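Local coordinates for LYND (Lyngbya aestuarii, PDB 4V1T), which probably carries out ATP-dependent heterocyclisation of peptide side chains, as expected of a YcaO cyclodehydratase, with ADP, magnesium and zinc bound in this structure, at residues P630-A633 with I634-V638; P682-A686 with Q687-K691. All blocks are in the same frame, centred on the assembly; numbering follows the deposited sequence.

Contact 1: residues P630-A633 with I634-V638; sequences PTIA and ILRAV. With ADP (adenosine-5'-diphosphate), chain L.
Arg636 swings its CG away from its own carbonyl carbon (chi1 -73°), placing that methylene 3.3 Å from Ile632 O, one helical turn earlier. Its chain then runs straight until a bend at chi3 (58°), which turns the guanidinium off the helix surface towards the ADP diphosphate. The turn beneath is regular alpha-helix, as four successive i to i+4 bonds attest: Ile634 N to Pro630 O, Leu635 N to Thr631 O, Arg636 N to Ile632 O (2.8 Å) and Ala637 N to Ala633 O. Ile634 CG1 also lies against the Pro630 O that its amide engages. At the head of the helix, Asp629 OD1 accepts a bond from Thr631 N. Phe606 of strand 605-612 meets Pro630, Ala633 and Ile634, whereas Leu635 rests on Tyr577 and Phe578 of helix 576-587. Away from the helix surface, both terminal nitrogens of the guanidinium grip the nucleotide: Arg636 NH1 bonds ADP O1A at 2.7 Å, and Arg636 NH2 bonds the bridging ADP O3A, also at 2.7 Å and almost straight (172°). Because O3A lies at the guanidinium edge, near its plane, the group meets the diphosphate edge-on, and the paired bonds would restrict its rotation. The arginine charge, with a magnesium ion about 4 Å from its side chain, probably offsets the negative charge of the phosphates and polarises the link between the alpha and beta phosphorus atoms.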
loop_
_atom_site.group_PDB
_atom_site.type_symbol
_atom_site.label_atom_id
_atom_site.label_comp_id
_atom_site.label_asym_id
_atom_site.label_seq_id
_atom_site.Cartn_x
_atom_site.Cartn_y
_atom_site.Cartn_z
ATOM N N PRO B 630 -2.925 29.175 15.589
ATOM C CA PRO B 630 -1.926 28.805 16.592
ATOM C C PRO B 630 -2.002 27.336 16.969
ATOM O O PRO B 630 -0.988 26.757 17.362
ATOM C CB PRO B 630 -2.278 29.693 17.793
ATOM C CG PRO B 630 -3.719 30.008 17.617
ATOM C CD PRO B 630 -3.940 30.092 16.140
ATOM N N THR B 631 -3.194 26.748 16.848
ATOM C CA THR B 631 -3.372 25.333 17.101
ATOM C C THR B 631 -2.491 24.521 16.156
ATOM O O THR B 631 -1.807 23.588 16.581
ATOM C CB THR B 631 -4.850 24.912 16.939
ATOM O OG1 THR B 631 -5.656 25.593 17.911
ATOM C CG2 THR B 631 -5.016 23.434 17.123
ATOM N N ILE B 632 -2.499 24.893 14.879
ATOM C CA ILE B 632 -1.711 24.192 13.873
ATOM C C ILE B 632 -0.226 24.485 14.074
ATOM O O ILE B 632 0.618 23.616 13.871
ATOM C CB ILE B 632 -2.117 24.590 12.435
ATOM C CG1 ILE B 632 -3.642 24.464 12.225
ATOM C CG2 ILE B 632 -1.356 23.752 11.408
ATOM C CD1 ILE B 632 -4.238 23.119 12.590
ATOM N N ALA B 633 0.087 25.714 14.466
ATOM C CA ALA B 633 1.473 26.116 14.675
ATOM C C ALA B 633 2.110 25.264 15.772
ATOM O O ALA B 633 3.217 24.761 15.611
ATOM C CB ALA B 633 1.554 27.595 15.024
ATOM N N ILE B 634 1.401 25.104 16.883
ATOM C CA ILE B 634 1.885 24.274 17.977
ATOM C C ILE B 634 1.981 22.833 17.506
ATOM O O ILE B 634 2.908 22.113 17.861
ATOM C CB ILE B 634 0.956 24.361 19.210
ATOM C CG1 ILE B 634 0.936 25.794 19.767
ATOM C CG2 ILE B 634 1.411 23.394 20.300
ATOM C CD1 ILE B 634 -0.186 26.055 20.751
ATOM N N LEU B 635 1.005 22.419 16.705
ATOM C CA LEU B 635 0.969 21.069 16.167
ATOM C C LEU B 635 2.202 20.789 15.313
ATOM O O LEU B 635 2.794 19.719 15.402
ATOM C CB LEU B 635 -0.307 20.870 15.341
ATOM C CG LEU B 635 -0.773 19.445 15.053
ATOM C CD1 LEU B 635 -0.923 18.644 16.334
ATOM C CD2 LEU B 635 -2.094 19.495 14.296
ATOM N N ARG B 636 2.581 21.759 14.485
ATOM C CA ARG B 636 3.762 21.626 13.647
ATOM C C ARG B 636 5.001 21.491 14.513
ATOM O O ARG B 636 5.826 20.611 14.299
ATOM C CB ARG B 636 3.913 22.826 12.719
ATOM C CG ARG B 636 2.912 22.849 11.568
ATOM C CD ARG B 636 3.280 23.938 10.566
ATOM N NE ARG B 636 4.625 23.738 10.036
ATOM C CZ ARG B 636 4.954 22.829 9.119
ATOM N NH1 ARG B 636 4.034 22.020 8.602
ATOM N NH2 ARG B 636 6.214 22.730 8.713
ATOM N N ALA B 637 5.119 22.379 15.492
ATOM C CA ALA B 637 6.278 22.405 16.374
ATOM C C ALA B 637 6.432 21.084 17.112
ATOM O O ALA B 637 7.496 20.466 17.110
ATOM C CB ALA B 637 6.154 23.552 17.368
ATOM N N VAL B 638 5.349 20.642 17.728
ATOM C CA VAL B 638 5.410 19.494 18.618
ATOM C C VAL B 638 5.539 18.173 17.859
ATOM O O VAL B 638 6.080 17.211 18.400
ATOM C CB VAL B 638 4.182 19.471 19.542
ATOM C CG1 VAL B 638 2.921 18.979 18.806
ATOM C CG2 VAL B 638 4.468 18.624 20.739
HETATM P PB ADP L . 8.678 21.110 7.329
HETATM O O1B ADP L . 9.053 22.291 6.471
HETATM O O2B ADP L . 8.711 21.394 8.802
HETATM O O3B ADP L . 9.390 19.855 6.923
HETATM P PA ADP L . 6.279 19.532 6.869
HETATM O O1A ADP L . 4.897 19.750 7.427
HETATM O O2A ADP L . 7.103 18.365 7.382
HETATM O O3A ADP L . 7.108 20.919 6.983
HETATM O "O5'" ADP L . 6.141 19.386 5.284
HETATM C "C5'" ADP L . 7.225 18.948 4.489
HETATM C "C4'" ADP L . 6.956 19.371 3.055
HETATM O "O4'" ADP L . 5.863 18.630 2.517
HETATM C "C3'" ADP L . 6.556 20.832 2.966
HETATM O "O3'" ADP L . 7.112 21.372 1.774
HETATM C "C2'" ADP L . 5.050 20.839 2.855
HETATM O "O2'" ADP L . 4.564 21.904 2.033
HETATM C "C1'" ADP L . 4.769 19.497 2.208
HETATM N N9 ADP L . 3.487 18.932 2.689
HETATM C C8 ADP L . 3.199 18.541 3.949
HETATM N N7 ADP L . 1.935 18.058 4.020
HETATM C C5 ADP L . 1.405 18.135 2.791
HETATM C C6 ADP L . 0.107 17.795 2.174
HETATM N N6 ADP L . -0.872 17.264 2.940
HETATM N N1 ADP L . -0.054 18.035 0.854
HETATM C C2 ADP L . 0.929 18.564 0.103
HETATM N N3 ADP L . 2.138 18.896 0.603
HETATM C C4 ADP L . 2.428 18.714 1.913
#

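Contact 2: residues P682-A686 with Q687-K691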
loop_
_atom_site.group_PDB
_atom_site.type_symbol
_atom_site.label_atom_id
_atom_site.label_comp_id
_atom_site.label_asym_id
_atom_site.label_seq_id
_atom_site.Cartn_x
_atom_site.Cartn_y
_atom_site.Cartn_z
ATOM N N PRO B 682 3.123 35.182 32.427
ATOM C CA PRO B 682 1.973 34.279 32.441
ATOM C C PRO B 682 1.994 33.295 31.276
ATOM O O PRO B 682 2.698 33.510 30.287
ATOM C CB PRO B 682 0.777 35.232 32.336
ATOM C CG PRO B 682 1.305 36.413 31.612
ATOM C CD PRO B 682 2.736 36.556 32.056
ATOM N N LEU B 683 1.231 32.218 31.405
ATOM C CA LEU B 683 1.106 31.241 30.341
ATOM C C LEU B 683 0.308 31.826 29.193
ATOM O O LEU B 683 -0.687 32.508 29.409
ATOM C CB LEU B 683 0.425 29.969 30.852
ATOM C CG LEU B 683 1.172 29.216 31.948
ATOM C CD1 LEU B 683 0.310 28.097 32.509
ATOM C CD2 LEU B 683 2.480 28.665 31.412
ATOM N N LYS B 684 0.756 31.563 27.973
ATOM C CA LYS B 684 0.024 31.975 26.783
ATOM C C LYS B 684 -1.220 31.112 26.602
ATOM O O LYS B 684 -1.141 29.889 26.642
ATOM C CB LYS B 684 0.919 31.864 25.548
ATOM C CG LYS B 684 2.026 32.897 25.504
ATOM C CD LYS B 684 1.476 34.261 25.114
ATOM C CE LYS B 684 2.421 35.367 25.526
ATOM N NZ LYS B 684 2.074 36.653 24.871
ATOM N N THR B 685 -2.364 31.757 26.396
ATOM C CA THR B 685 -3.631 31.049 26.215
ATOM C C THR B 685 -4.094 31.198 24.771
ATOM O O THR B 685 -3.561 32.012 24.017
ATOM C CB THR B 685 -4.735 31.574 27.168
ATOM O OG1 THR B 685 -5.027 32.943 26.874
ATOM C CG2 THR B 685 -4.288 31.457 28.619
ATOM N N ALA B 686 -5.093 30.409 24.398
ATOM C CA ALA B 686 -5.598 30.406 23.032
ATOM C C ALA B 686 -6.074 31.786 22.589
ATOM O O ALA B 686 -5.962 32.143 21.409
ATOM C CB ALA B 686 -6.733 29.398 22.905
ATOM N N GLN B 687 -6.610 32.564 23.527
ATOM C CA GLN B 687 -7.187 33.862 23.184
ATOM C C GLN B 687 -6.123 34.933 22.942
ATOM O O GLN B 687 -6.420 35.989 22.382
ATOM C CB GLN B 687 -8.144 34.327 24.276
ATOM C CG GLN B 687 -7.466 34.644 25.595
ATOM C CD GLN B 687 -8.277 35.588 26.465
ATOM O OE1 GLN B 687 -9.228 36.226 26.006
ATOM N NE2 GLN B 687 -7.901 35.681 27.732
ATOM N N ASP B 688 -4.893 34.669 23.372
ATOM C CA ASP B 688 -3.792 35.609 23.167
ATOM C C ASP B 688 -3.412 35.722 21.690
ATOM O O ASP B 688 -2.603 36.573 21.315
ATOM C CB ASP B 688 -2.567 35.190 23.989
ATOM C CG ASP B 688 -2.773 35.358 25.488
ATOM O OD1 ASP B 688 -3.339 36.397 25.903
ATOM O OD2 ASP B 688 -2.366 34.453 26.253
ATOM N N TYR B 689 -3.992 34.859 20.861
ATOM C CA TYR B 689 -3.694 34.826 19.432
ATOM C C TYR B 689 -4.937 35.138 18.591
ATOM O O TYR B 689 -5.791 34.276 18.387
ATOM C CB TYR B 689 -3.127 33.464 19.060
ATOM C CG TYR B 689 -1.924 33.088 19.896
ATOM C CD1 TYR B 689 -0.644 33.509 19.550
ATOM C CD2 TYR B 689 -2.072 32.314 21.033
ATOM C CE1 TYR B 689 0.452 33.167 20.323
ATOM C CE2 TYR B 689 -0.987 31.967 21.809
ATOM C CZ TYR B 689 0.269 32.395 21.455
ATOM O OH TYR B 689 1.337 32.040 22.246
ATOM N N PRO B 690 -5.049 36.383 18.110
ATOM C CA PRO B 690 -6.188 36.760 17.263
ATOM C C PRO B 690 -6.317 35.911 16.005
ATOM O O PRO B 690 -5.321 35.554 15.393
ATOM C CB PRO B 690 -5.886 38.215 16.899
ATOM C CG PRO B 690 -5.059 38.715 18.034
ATOM C CD PRO B 690 -4.226 37.547 18.485
ATOM N N LYS B 691 -7.553 35.612 15.628
ATOM C CA LYS B 691 -7.850 34.793 14.464
ATOM C C LYS B 691 -7.777 35.632 13.189
ATOM O O LYS B 691 -8.530 36.595 13.027
ATOM C CB LYS B 691 -9.240 34.173 14.632
ATOM C CG LYS B 691 -9.698 33.266 13.502
ATOM C CD LYS B 691 -11.034 32.627 13.856
ATOM C CE LYS B 691 -11.511 31.653 12.790
ATOM N NZ LYS B 691 -12.811 31.028 13.174
#
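Asp688 reaches back over the start of a short 3-10 turn to Thr685, in an arrangement that resembles one half of a capping box. From its CB, 3.3 Å from Thr685 O, CG stands anti to the carbonyl carbon of Asp688 (chi1 -69°), which sends the carboxylate back along the chain and brings CG nearest to Thr685 OG1. At the tip, OD2 takes the amide hydrogen of Thr685 N at 2.7 Å in a virtually linear bond (178°). This donor comes from the anti side of the oxygen, 27° out of the carboxylate plane. Thr685 OG1 adds a weak second bond to the same OD2 at 3.1 Å, so a single carboxylate oxygen collects two donors from one residue, while OD1 stays farther from that hydroxyl. The reciprocal side-chain bond of a full capping box is not made: Asp688 N donates instead to Thr685 O at 3.0 Å, the i to i+3 bond expected of a 3-10 turn. A weak bond from Tyr689 N to Ala686 O continues the turn. Tyr689 then folds its ring back beside the incoming chain, with CD2 3.3 Å from Thr685 O and Ala686 O at the ring edge. Lys684 crosses the tyrosine at about a right angle, and its aliphatic chain passes the phenol oxygen, which is hydrogen-bonded to Asp596 OD1. Backbone hydrogen bonds of Lys684 with Ala567 and Asp569 tie the approach to this turn to a neighbouring loop. The lysine charge stays close to the turn without forming a salt bridge: Lys684 NZ remains 5.1 Å from Asp688 OD2, while Lys684 CB comes within 3.3 Å of Tyr689 OH.

In the fold
Contact 1 precedes contact 2 along the chain, and both belong to the YcaO cyclodehydratase part of the protein. The first occupies the start of helix 630-649; the second lies in the loop between helices 661-666 and 697-710. Their centres are 13 Å apart, yet they touch directly, Pro630 CG packing 3.8 Å from Tyr689 CB. Two aromatic residues also bridge them: Phe606 of strand 605-612 meets both Pro630 and the Tyr689 ring, with the two ring planes at about 60°, and Phe573 contacts both Ile634 and Ala686. The helix thus runs from a hydrophobic junction with the surface loop at its first turn to the nucleotide site at Arg636, linking the two regions through one continuous element.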